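Long-range contacts in type I modular polyketide synthase (Streptomyces albus subsp. albus, PDB 6IYT), which is an acyltransferase domain of the salinomycin polyketide synthase that probably transfers an extender unit, likely ethylmalonyl, from coenzyme A: residues 36-47 with 428-439; 59-67 with 99-109. All coordinates share one frame; numbering follows the deposited sequence.

Interaction 1 of 2, residues 36-47 with 428-439; sequences LFSGDPLVPWIV and PRRVLTSFAEAW
The F37 ring meets L432 CD2 at its edge, near the plane, and P428 CB obliquely in an off-centre CH-pi contact, 4.2 Å from the ring centroid; L36 CG, from its own segment, sits over the centre of one face, 3.6 Å above the plane. The F435 ring takes V431 CG1 on one face, toward the rim, and L36 CD2 at its edge, 3.5 Å from F435 CE2. On the W439 indole, I46 CD1 sits over one face, again toward the rim, while V47 O lies at the edge, 3.9 Å from W439 CH2; R91 adds a cation-pi contact and W447 an edge-to-face one. The fourth flat group, the guanidinium of R429, carries L42 CD1 over one face, 3.6 Å from R429 NH1; its NH2 is salt-bridged to D110. A chi1 of 78° swings the forked end of L42 in toward the helix, splitting the methyls: CD1 goes to this guanidinium and CD2 to P428 CB, at 3.8 Å. L432 CD1 fills in between L42 O and P44 CD, 4.0 Å from the latter. Strand 43-47 and helix 428-439 run nearly parallel, their axes 19° apart. This is apolar helix-on-sheet packing: 428-439 packs on one face of the three-stranded antiparallel sheet, over strands 43-49 and 90-96.

Interaction 2 of 2, residues 59-67 with 99-109; sequences RARLGRHVS and TEQLRTGLEAP
R59 reaches from helix 52-67 to L106 in the 99-109 segment; the two helices form an antiparallel pair, the axes of their short segments 151° apart, on the three-stranded sheet of this alpha/beta subdomain. Polar contacts centre on R59, bent at chi3 (47°), which turns NE and NH2 side-on to a single acceptor: NE donates to L106 O at 2.7 Å and NH2 to the same oxygen at 2.9 Å. Both nitrogens lie in the carbonyl plane, and the oxygen lies in the guanidinium plane, so the two bonds fix the rotation of the group. Its NH1 is salt-bridged to E56. The P109 ring rests over one guanidinium face, CD 3.4 Å above the plane. The R103 guanidinium is turned back to its own helix, NE bonding E100 OE1 in a salt bridge. Among apolar contacts, L106 CD1 touches L62 CD1 at 3.9 Å, the two side chains crossing at about a right angle, and also packs on the backbone at G63 N. Other van der Waals contacts involve hydroxyls. V66 CG1 meets the T99 hydroxyl, OG1, and, 3.9 Å away, R103 CD. R103 CD in turn lies 3.1 Å from S67 OG, a hydroxyl that donates to G63 O from above the carbonyl plane.

Overall arrangement
Interactions 1 and 2 lie about 17 Å apart, centre to centre, on the same side of the chain's centre, and pack on opposite faces of the antiparallel sheet 43-49, 90-96, 111-114. Strand 43-49 leads into helix 52-67. Interaction 2, lying wholly between residues 47 and 428, is nested inside the long loop that interaction 1 closes. W45, on the interaction 2 face, joins them: its NE1 is 3.6 Å from L102 CD1, and its CH2 is 3.8 Å from V66 CG2. Interaction 2 brings together neighbouring parts of the N-terminal subdomain, whereas interaction 1 brings helix 428-439 of the acyltransferase domain back to that subdomain after 380 residues, tying the two regions together.

Interaction 1 of 2, residues 36-47 with 428-439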
loop_
_atom_site.group_PDB
_atom_site.type_symbol
_atom_site.label_atom_id
_atom_site.label_comp_id
_atom_site.label_asym_id
_atom_site.label_seq_id
_atom_site.Cartn_x
_atom_site.Cartn_y
_atom_site.Cartn_z
ATOM N N LEU A 36 15.551 -10.763 -2.700
ATOM C CA LEU A 36 14.134 -10.596 -2.428
ATOM C C LEU A 36 13.619 -11.653 -1.453
ATOM O O LEU A 36 12.919 -11.324 -0.510
ATOM C CB LEU A 36 13.303 -10.596 -3.734
ATOM C CG LEU A 36 11.777 -10.514 -3.552
ATOM C CD1 LEU A 36 11.366 -9.283 -2.768
ATOM C CD2 LEU A 36 11.066 -10.515 -4.901
ATOM N N PHE A 37 13.972 -12.931 -1.691
ATOM C CA PHE A 37 13.567 -14.029 -0.805
ATOM C C PHE A 37 14.776 -14.858 -0.358
ATOM O O PHE A 37 15.720 -15.065 -1.137
ATOM C CB PHE A 37 12.563 -14.931 -1.512
ATOM C CG PHE A 37 11.311 -14.225 -1.937
ATOM C CD1 PHE A 37 10.494 -13.634 -1.003
ATOM C CD2 PHE A 37 10.948 -14.171 -3.256
ATOM C CE1 PHE A 37 9.308 -13.036 -1.375
ATOM C CE2 PHE A 37 9.774 -13.538 -3.645
ATOM C CZ PHE A 37 8.966 -12.959 -2.699
ATOM N N SER A 38 14.711 -15.364 0.872
ATOM C CA SER A 38 15.683 -16.326 1.367
ATOM C C SER A 38 15.063 -17.721 1.468
ATOM O O SER A 38 13.857 -17.891 1.353
ATOM C CB SER A 38 16.155 -15.903 2.750
ATOM O OG SER A 38 15.028 -15.747 3.606
ATOM N N GLY A 39 15.907 -18.718 1.705
ATOM C CA GLY A 39 15.437 -20.102 1.880
ATOM C C GLY A 39 14.811 -20.700 0.626
ATOM O O GLY A 39 15.327 -20.534 -0.489
ATOM N N ASP A 40 13.645 -21.324 0.803
ATOM C CA ASP A 40 13.035 -22.156 -0.240
ATOM C C ASP A 40 11.552 -21.812 -0.402
ATOM O O ASP A 40 10.687 -22.649 -0.183
ATOM C CB ASP A 40 13.189 -23.630 0.109
ATOM C CG ASP A 40 14.604 -24.124 -0.085
ATOM O OD1 ASP A 40 15.152 -23.919 -1.183
ATOM O OD2 ASP A 40 15.177 -24.687 0.870
ATOM N N PRO A 41 11.272 -20.572 -0.782
ATOM C CA PRO A 41 9.920 -20.132 -1.020
ATOM C C PRO A 41 9.314 -20.812 -2.275
ATOM O O PRO A 41 10.037 -21.355 -3.115
ATOM C CB PRO A 41 10.097 -18.637 -1.258
ATOM C CG PRO A 41 11.413 -18.554 -1.953
ATOM C CD PRO A 41 12.264 -19.649 -1.365
ATOM N N LEU A 42 8.043 -20.631 -2.469
ATOM C CA LEU A 42 7.451 -21.018 -3.695
ATOM C C LEU A 42 7.986 -20.175 -4.849
ATOM O O LEU A 42 8.593 -19.114 -4.645
ATOM C CB LEU A 42 5.906 -20.978 -3.606
ATOM C CG LEU A 42 5.176 -19.664 -3.691
ATOM C CD1 LEU A 42 3.677 -19.898 -3.676
ATOM C CD2 LEU A 42 5.578 -18.763 -2.555
ATOM N N VAL A 43 7.757 -20.682 -6.054
ATOM C CA VAL A 43 8.389 -20.217 -7.291
ATOM C C VAL A 43 7.234 -19.723 -8.196
ATOM O O VAL A 43 6.228 -20.402 -8.264
ATOM C CB VAL A 43 8.999 -21.465 -8.017
ATOM C CG1 VAL A 43 9.762 -21.064 -9.241
ATOM C CG2 VAL A 43 9.847 -22.286 -7.041
ATOM N N PRO A 44 7.471 -18.669 -9.016
ATOM C CA PRO A 44 6.557 -18.356 -10.120
ATOM C C PRO A 44 7.020 -18.924 -11.444
ATOM O O PRO A 44 8.186 -18.858 -11.772
ATOM C CB PRO A 44 6.603 -16.832 -10.171
ATOM C CG PRO A 44 8.025 -16.514 -9.854
ATOM C CD PRO A 44 8.447 -17.578 -8.819
ATOM N N TRP A 45 6.080 -19.473 -12.212
ATOM C CA TRP A 45 6.297 -19.799 -13.599
ATOM C C TRP A 45 5.456 -18.825 -14.438
ATOM O O TRP A 45 4.210 -18.864 -14.369
ATOM C CB TRP A 45 5.810 -21.219 -13.890
ATOM C CG TRP A 45 6.723 -22.296 -13.492
ATOM C CD1 TRP A 45 7.912 -22.174 -12.798
ATOM C CD2 TRP A 45 6.588 -23.682 -13.821
ATOM N NE1 TRP A 45 8.468 -23.416 -12.609
ATOM C CE2 TRP A 45 7.680 -24.356 -13.236
ATOM C CE3 TRP A 45 5.628 -24.429 -14.544
ATOM C CZ2 TRP A 45 7.844 -25.745 -13.348
ATOM C CZ3 TRP A 45 5.799 -25.776 -14.671
ATOM C CH2 TRP A 45 6.903 -26.432 -14.078
ATOM N N ILE A 46 6.112 -17.923 -15.163
ATOM C CA ILE A 46 5.394 -16.918 -15.920
ATOM C C ILE A 46 5.282 -17.372 -17.370
ATOM O O ILE A 46 6.120 -18.105 -17.835
ATOM C CB ILE A 46 6.016 -15.515 -15.832
ATOM C CG1 ILE A 46 7.310 -15.437 -16.602
ATOM C CG2 ILE A 46 6.248 -15.130 -14.373
ATOM C CD1 ILE A 46 7.870 -14.051 -16.653
ATOM N N VAL A 47 4.099 -17.187 -17.940
ATOM C CA VAL A 47 3.812 -17.619 -19.329
ATOM C C VAL A 47 3.102 -16.493 -20.065
ATOM O O VAL A 47 2.240 -15.819 -19.488
ATOM C CB VAL A 47 2.888 -18.876 -19.321
ATOM C CG1 VAL A 47 2.881 -19.571 -20.666
ATOM C CG2 VAL A 47 3.324 -19.842 -18.250
ATOM N N PRO A 428 5.654 -14.888 0.925
ATOM C CA PRO A 428 6.067 -14.830 -0.451
ATOM C C PRO A 428 4.934 -15.067 -1.421
ATOM O O PRO A 428 4.899 -14.435 -2.479
ATOM C CB PRO A 428 7.109 -15.932 -0.539
ATOM C CG PRO A 428 7.706 -15.941 0.803
ATOM C CD PRO A 428 6.594 -15.657 1.752
ATOM N N ARG A 429 3.980 -15.932 -1.083
ATOM C CA ARG A 429 2.865 -16.112 -2.004
ATOM C C ARG A 429 2.143 -14.776 -2.264
ATOM O O ARG A 429 1.852 -14.430 -3.414
ATOM C CB ARG A 429 1.881 -17.163 -1.545
ATOM C CG ARG A 429 0.625 -17.170 -2.432
ATOM C CD ARG A 429 -0.356 -18.243 -2.038
ATOM N NE ARG A 429 0.095 -19.541 -2.471
ATOM C CZ ARG A 429 -0.094 -20.010 -3.704
ATOM N NH1 ARG A 429 0.295 -21.219 -3.999
ATOM N NH2 ARG A 429 -0.772 -19.289 -4.611
ATOM N N ARG A 430 1.842 -14.039 -1.209
ATOM C CA ARG A 430 1.179 -12.745 -1.374
ATOM C C ARG A 430 1.987 -11.756 -2.215
ATOM O O ARG A 430 1.438 -11.099 -3.101
ATOM C CB ARG A 430 0.842 -12.117 -0.008
ATOM C CG ARG A 430 0.107 -10.801 -0.113
ATOM C CD ARG A 430 -1.233 -10.941 -0.768
ATOM N NE ARG A 430 -1.234 -10.531 -2.178
ATOM C CZ ARG A 430 -2.303 -10.539 -2.966
ATOM N NH1 ARG A 430 -3.428 -11.136 -2.574
ATOM N NH2 ARG A 430 -2.220 -10.055 -4.199
ATOM N N VAL A 431 3.276 -11.647 -1.958
ATOM C CA VAL A 431 4.139 -10.759 -2.757
ATOM C C VAL A 431 4.093 -11.184 -4.222
ATOM O O VAL A 431 3.931 -10.350 -5.119
ATOM C CB VAL A 431 5.578 -10.753 -2.242
ATOM C CG1 VAL A 431 6.484 -9.953 -3.160
ATOM C CG2 VAL A 431 5.609 -10.173 -0.818
ATOM N N LEU A 432 4.403 -12.445 -4.477
ATOM C CA LEU A 432 4.406 -12.935 -5.858
ATOM C C LEU A 432 3.059 -12.759 -6.534
ATOM O O LEU A 432 2.999 -12.529 -7.765
ATOM C CB LEU A 432 4.820 -14.406 -5.900
ATOM C CG LEU A 432 6.278 -14.722 -5.531
ATOM C CD1 LEU A 432 6.501 -16.227 -5.557
ATOM C CD2 LEU A 432 7.255 -14.026 -6.454
ATOM N N THR A 433 1.979 -12.949 -5.778
ATOM C CA THR A 433 0.614 -12.742 -6.298
ATOM C C THR A 433 0.340 -11.277 -6.692
ATOM O O THR A 433 -0.105 -11.008 -7.794
ATOM C CB THR A 433 -0.459 -13.272 -5.328
ATOM O OG1 THR A 433 -0.238 -14.673 -5.086
ATOM C CG2 THR A 433 -1.835 -13.099 -5.924
ATOM N N SER A 434 0.809 -10.341 -5.886
ATOM C CA SER A 434 0.703 -8.951 -6.231
ATOM C C SER A 434 1.572 -8.592 -7.426
ATOM O O SER A 434 1.132 -7.862 -8.346
ATOM C CB SER A 434 1.037 -8.081 -5.016
ATOM O OG SER A 434 0.046 -8.275 -4.015
ATOM N N PHE A 435 2.787 -9.134 -7.470
ATOM C CA PHE A 435 3.645 -8.953 -8.632
ATOM C C PHE A 435 2.913 -9.473 -9.914
ATOM O O PHE A 435 2.970 -8.848 -10.961
ATOM C CB PHE A 435 4.947 -9.726 -8.493
ATOM C CG PHE A 435 5.956 -9.153 -7.532
ATOM C CD1 PHE A 435 5.770 -7.941 -6.870
ATOM C CD2 PHE A 435 7.160 -9.840 -7.336
ATOM C CE1 PHE A 435 6.777 -7.427 -6.058
ATOM C CE2 PHE A 435 8.121 -9.371 -6.475
ATOM C CZ PHE A 435 7.932 -8.158 -5.827
ATOM N N ALA A 436 2.342 -10.672 -9.820
ATOM C CA ALA A 436 1.642 -11.290 -10.967
ATOM C C ALA A 436 0.419 -10.489 -11.394
ATOM O O ALA A 436 0.158 -10.330 -12.588
ATOM C CB ALA A 436 1.254 -12.717 -10.635
ATOM N N GLU A 437 -0.330 -9.990 -10.416
ATOM C CA GLU A 437 -1.473 -9.148 -10.694
ATOM C C GLU A 437 -1.084 -7.865 -11.450
ATOM O O GLU A 437 -1.797 -7.437 -12.361
ATOM C CB GLU A 437 -2.218 -8.830 -9.398
ATOM C CG GLU A 437 -3.019 -10.026 -8.883
ATOM C CD GLU A 437 -3.567 -9.831 -7.468
ATOM O OE1 GLU A 437 -3.155 -8.864 -6.771
ATOM O OE2 GLU A 437 -4.421 -10.638 -7.077
ATOM N N ALA A 438 0.052 -7.282 -11.097
ATOM C CA ALA A 438 0.577 -6.109 -11.824
ATOM C C ALA A 438 1.088 -6.496 -13.225
ATOM O O ALA A 438 0.741 -5.871 -14.223
ATOM C CB ALA A 438 1.679 -5.457 -11.030
ATOM N N TRP A 439 1.935 -7.513 -13.274
ATOM C CA TRP A 439 2.622 -7.884 -14.521
ATOM C C TRP A 439 1.624 -8.391 -15.565
ATOM O O TRP A 439 1.743 -8.064 -16.754
ATOM C CB TRP A 439 3.676 -8.954 -14.251
ATOM C CG TRP A 439 4.396 -9.483 -15.512
ATOM C CD1 TRP A 439 5.351 -8.822 -16.274
ATOM C CD2 TRP A 439 4.126 -10.702 -16.187
ATOM N NE1 TRP A 439 5.780 -9.637 -17.300
ATOM C CE2 TRP A 439 5.008 -10.780 -17.295
ATOM C CE3 TRP A 439 3.271 -11.771 -15.941
ATOM C CZ2 TRP A 439 5.026 -11.876 -18.144
ATOM C CZ3 TRP A 439 3.301 -12.862 -16.796
ATOM C CH2 TRP A 439 4.195 -12.914 -17.861
#

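Interaction 2 of 2, residues 59-67 with 99-109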
loop_
_atom_site.group_PDB
_atom_site.type_symbol
_atom_site.label_atom_id
_atom_site.label_comp_id
_atom_site.label_asym_id
_atom_site.label_seq_id
_atom_site.Cartn_x
_atom_site.Cartn_y
_atom_site.Cartn_z
ATOM N N ARG A 59 0.606 -23.000 -22.233
ATOM C CA ARG A 59 0.430 -23.748 -20.988
ATOM C C ARG A 59 0.411 -25.250 -21.243
ATOM O O ARG A 59 1.021 -26.015 -20.499
ATOM C CB ARG A 59 -0.844 -23.318 -20.275
ATOM C CG ARG A 59 -0.736 -21.934 -19.679
ATOM C CD ARG A 59 -2.094 -21.325 -19.410
ATOM N NE ARG A 59 -2.961 -22.256 -18.743
ATOM C CZ ARG A 59 -4.270 -22.317 -18.920
ATOM N NH1 ARG A 59 -4.886 -21.447 -19.713
ATOM N NH2 ARG A 59 -4.975 -23.224 -18.257
ATOM N N ALA A 60 -0.258 -25.665 -22.312
ATOM C CA ALA A 60 -0.324 -27.084 -22.675
ATOM C C ALA A 60 1.015 -27.633 -23.128
ATOM O O ALA A 60 1.382 -28.770 -22.774
ATOM C CB ALA A 60 -1.369 -27.296 -23.764
ATOM N N ARG A 61 1.769 -26.838 -23.884
ATOM C CA ARG A 61 3.086 -27.282 -24.393
ATOM C C ARG A 61 4.118 -27.394 -23.244
ATOM O O ARG A 61 4.913 -28.365 -23.177
ATOM C CB ARG A 61 3.587 -26.323 -25.470
ATOM C CG ARG A 61 2.802 -26.433 -26.780
ATOM C CD ARG A 61 3.096 -25.281 -27.712
ATOM N NE ARG A 61 4.498 -25.261 -28.100
ATOM C CZ ARG A 61 5.025 -26.064 -29.010
ATOM N NH1 ARG A 61 4.224 -26.804 -29.775
ATOM N NH2 ARG A 61 6.331 -26.009 -29.264
ATOM N N LEU A 62 4.069 -26.438 -22.324
ATOM C CA LEU A 62 4.882 -26.525 -21.086
ATOM C C LEU A 62 4.541 -27.773 -20.239
ATOM O O LEU A 62 5.439 -28.466 -19.741
ATOM C CB LEU A 62 4.687 -25.253 -20.261
ATOM C CG LEU A 62 5.905 -24.579 -19.697
ATOM C CD1 LEU A 62 5.546 -23.820 -18.428
ATOM C CD2 LEU A 62 7.099 -25.501 -19.486
ATOM N N GLY A 63 3.254 -28.027 -20.049
ATOM C CA GLY A 63 2.792 -29.191 -19.310
ATOM C C GLY A 63 3.353 -30.481 -19.889
ATOM O O GLY A 63 3.845 -31.335 -19.175
ATOM N N ARG A 64 3.320 -30.594 -21.207
ATOM C CA ARG A 64 3.838 -31.760 -21.864
ATOM C C ARG A 64 5.320 -31.858 -21.717
ATOM O O ARG A 64 5.855 -32.939 -21.507
ATOM C CB ARG A 64 3.488 -31.706 -23.348
ATOM C CG ARG A 64 2.096 -32.141 -23.626
ATOM C CD ARG A 64 1.895 -32.309 -25.124
ATOM N NE ARG A 64 0.538 -32.628 -25.406
ATOM C CZ ARG A 64 0.091 -33.001 -26.595
ATOM N NH1 ARG A 64 0.915 -33.046 -27.645
ATOM N NH2 ARG A 64 -1.159 -33.349 -26.718
ATOM N N HIS A 65 5.999 -30.732 -21.909
ATOM C CA HIS A 65 7.419 -30.665 -21.742
ATOM C C HIS A 65 7.826 -31.219 -20.375
ATOM O O HIS A 65 8.658 -32.139 -20.281
ATOM C CB HIS A 65 7.872 -29.232 -21.869
ATOM C CG HIS A 65 9.340 -29.053 -21.722
ATOM N ND1 HIS A 65 10.216 -29.289 -22.758
ATOM C CD2 HIS A 65 10.067 -28.459 -20.745
ATOM C CE1 HIS A 65 11.436 -28.954 -22.383
ATOM N NE2 HIS A 65 11.374 -28.456 -21.160
ATOM N N VAL A 66 7.187 -30.719 -19.322
ATOM C CA VAL A 66 7.570 -31.093 -17.966
ATOM C C VAL A 66 7.223 -32.554 -17.677
ATOM O O VAL A 66 7.980 -33.251 -17.001
ATOM C CB VAL A 66 6.880 -30.204 -16.918
ATOM C CG1 VAL A 66 7.220 -30.680 -15.524
ATOM C CG2 VAL A 66 7.300 -28.762 -17.102
ATOM N N SER A 67 6.054 -32.996 -18.132
ATOM C CA SER A 67 5.610 -34.371 -17.885
ATOM C C SER A 67 6.649 -35.357 -18.438
ATOM O O SER A 67 6.892 -36.407 -17.845
ATOM C CB SER A 67 4.241 -34.642 -18.546
ATOM O OG SER A 67 3.180 -33.949 -17.890
ATOM N N THR A 99 7.735 -29.161 -9.130
ATOM C CA THR A 99 7.355 -29.101 -10.525
ATOM C C THR A 99 6.071 -29.883 -10.836
ATOM O O THR A 99 5.345 -29.524 -11.747
ATOM C CB THR A 99 8.518 -29.503 -11.468
ATOM O OG1 THR A 99 8.302 -30.811 -11.976
ATOM C CG2 THR A 99 9.847 -29.437 -10.746
ATOM N N GLU A 100 5.691 -30.811 -9.957
ATOM C CA GLU A 100 4.349 -31.398 -10.012
ATOM C C GLU A 100 3.280 -30.372 -9.723
ATOM O O GLU A 100 2.257 -30.350 -10.386
ATOM C CB GLU A 100 4.220 -32.566 -9.025
ATOM C CG GLU A 100 4.362 -33.922 -9.675
ATOM C CD GLU A 100 3.526 -34.048 -10.940
ATOM O OE1 GLU A 100 4.101 -33.957 -12.050
ATOM O OE2 GLU A 100 2.282 -34.167 -10.826
ATOM N N GLN A 101 3.473 -29.592 -8.658
ATOM C CA GLN A 101 2.504 -28.560 -8.287
ATOM C C GLN A 101 2.388 -27.536 -9.400
ATOM O O GLN A 101 1.311 -27.125 -9.755
ATOM C CB GLN A 101 2.924 -27.850 -7.021
ATOM C CG GLN A 101 2.696 -28.643 -5.766
ATOM C CD GLN A 101 3.458 -28.058 -4.596
ATOM O OE1 GLN A 101 4.401 -27.261 -4.775
ATOM N NE2 GLN A 101 3.064 -28.437 -3.394
ATOM N N LEU A 102 3.526 -27.159 -9.966
ATOM C CA LEU A 102 3.557 -26.132 -10.979
ATOM C C LEU A 102 3.000 -26.664 -12.329
ATOM O O LEU A 102 2.263 -25.975 -13.016
ATOM C CB LEU A 102 4.960 -25.604 -11.139
ATOM C CG LEU A 102 5.396 -24.678 -10.004
ATOM C CD1 LEU A 102 6.874 -24.823 -9.748
ATOM C CD2 LEU A 102 5.032 -23.259 -10.360
ATOM N N ARG A 103 3.241 -27.942 -12.616
ATOM C CA ARG A 103 2.693 -28.570 -13.828
ATOM C C ARG A 103 1.166 -28.721 -13.725
ATOM O O ARG A 103 0.437 -28.428 -14.659
ATOM C CB ARG A 103 3.345 -29.943 -14.052
ATOM C CG ARG A 103 2.932 -30.626 -15.349
ATOM C CD ARG A 103 3.523 -32.018 -15.462
ATOM N NE ARG A 103 3.108 -32.881 -14.364
ATOM C CZ ARG A 103 1.913 -33.459 -14.268
ATOM N NH1 ARG A 103 1.623 -34.199 -13.202
ATOM N NH2 ARG A 103 0.984 -33.247 -15.194
ATOM N N THR A 104 0.693 -29.124 -12.555
ATOM C CA THR A 104 -0.750 -29.178 -12.263
ATOM C C THR A 104 -1.407 -27.777 -12.378
ATOM O O THR A 104 -2.538 -27.623 -12.883
ATOM C CB THR A 104 -0.960 -29.751 -10.827
ATOM O OG1 THR A 104 -0.830 -31.174 -10.871
ATOM C CG2 THR A 104 -2.312 -29.376 -10.261
ATOM N N GLY A 105 -0.688 -26.758 -11.927
ATOM C CA GLY A 105 -1.239 -25.419 -11.862
ATOM C C GLY A 105 -1.373 -24.753 -13.218
ATOM O O GLY A 105 -2.087 -23.769 -13.362
ATOM N N LEU A 106 -0.672 -25.280 -14.216
ATOM C CA LEU A 106 -0.800 -24.759 -15.581
ATOM C C LEU A 106 -2.200 -24.992 -16.091
ATOM O O LEU A 106 -2.657 -24.320 -16.993
ATOM C CB LEU A 106 0.209 -25.417 -16.521
ATOM C CG LEU A 106 1.647 -24.975 -16.373
ATOM C CD1 LEU A 106 2.604 -25.952 -17.020
ATOM C CD2 LEU A 106 1.839 -23.592 -16.938
ATOM N N GLU A 107 -2.910 -25.919 -15.468
ATOM C CA GLU A 107 -4.288 -26.156 -15.832
ATOM C C GLU A 107 -5.203 -25.069 -15.300
ATOM O O GLU A 107 -6.273 -24.844 -15.848
ATOM C CB GLU A 107 -4.753 -27.527 -15.323
ATOM C CG GLU A 107 -4.196 -28.707 -16.112
ATOM C CD GLU A 107 -4.014 -29.957 -15.259
ATOM O OE1 GLU A 107 -4.241 -29.883 -14.027
ATOM O OE2 GLU A 107 -3.574 -31.000 -15.810
ATOM N N ALA A 108 -4.747 -24.332 -14.291
ATOM C CA ALA A 108 -5.573 -23.273 -13.690
ATOM C C ALA A 108 -4.726 -22.224 -13.010
ATOM O O ALA A 108 -4.562 -22.250 -11.784
ATOM C CB ALA A 108 -6.533 -23.873 -12.683
ATOM N N PRO A 109 -4.095 -21.361 -13.795
ATOM C CA PRO A 109 -3.064 -20.533 -13.196
ATOM C C PRO A 109 -3.598 -19.647 -12.076
ATOM O O PRO A 109 -4.747 -19.173 -12.134
ATOM C CB PRO A 109 -2.592 -19.676 -14.364
ATOM C CG PRO A 109 -2.792 -20.570 -15.548
ATOM C CD PRO A 109 -4.075 -21.295 -15.261
#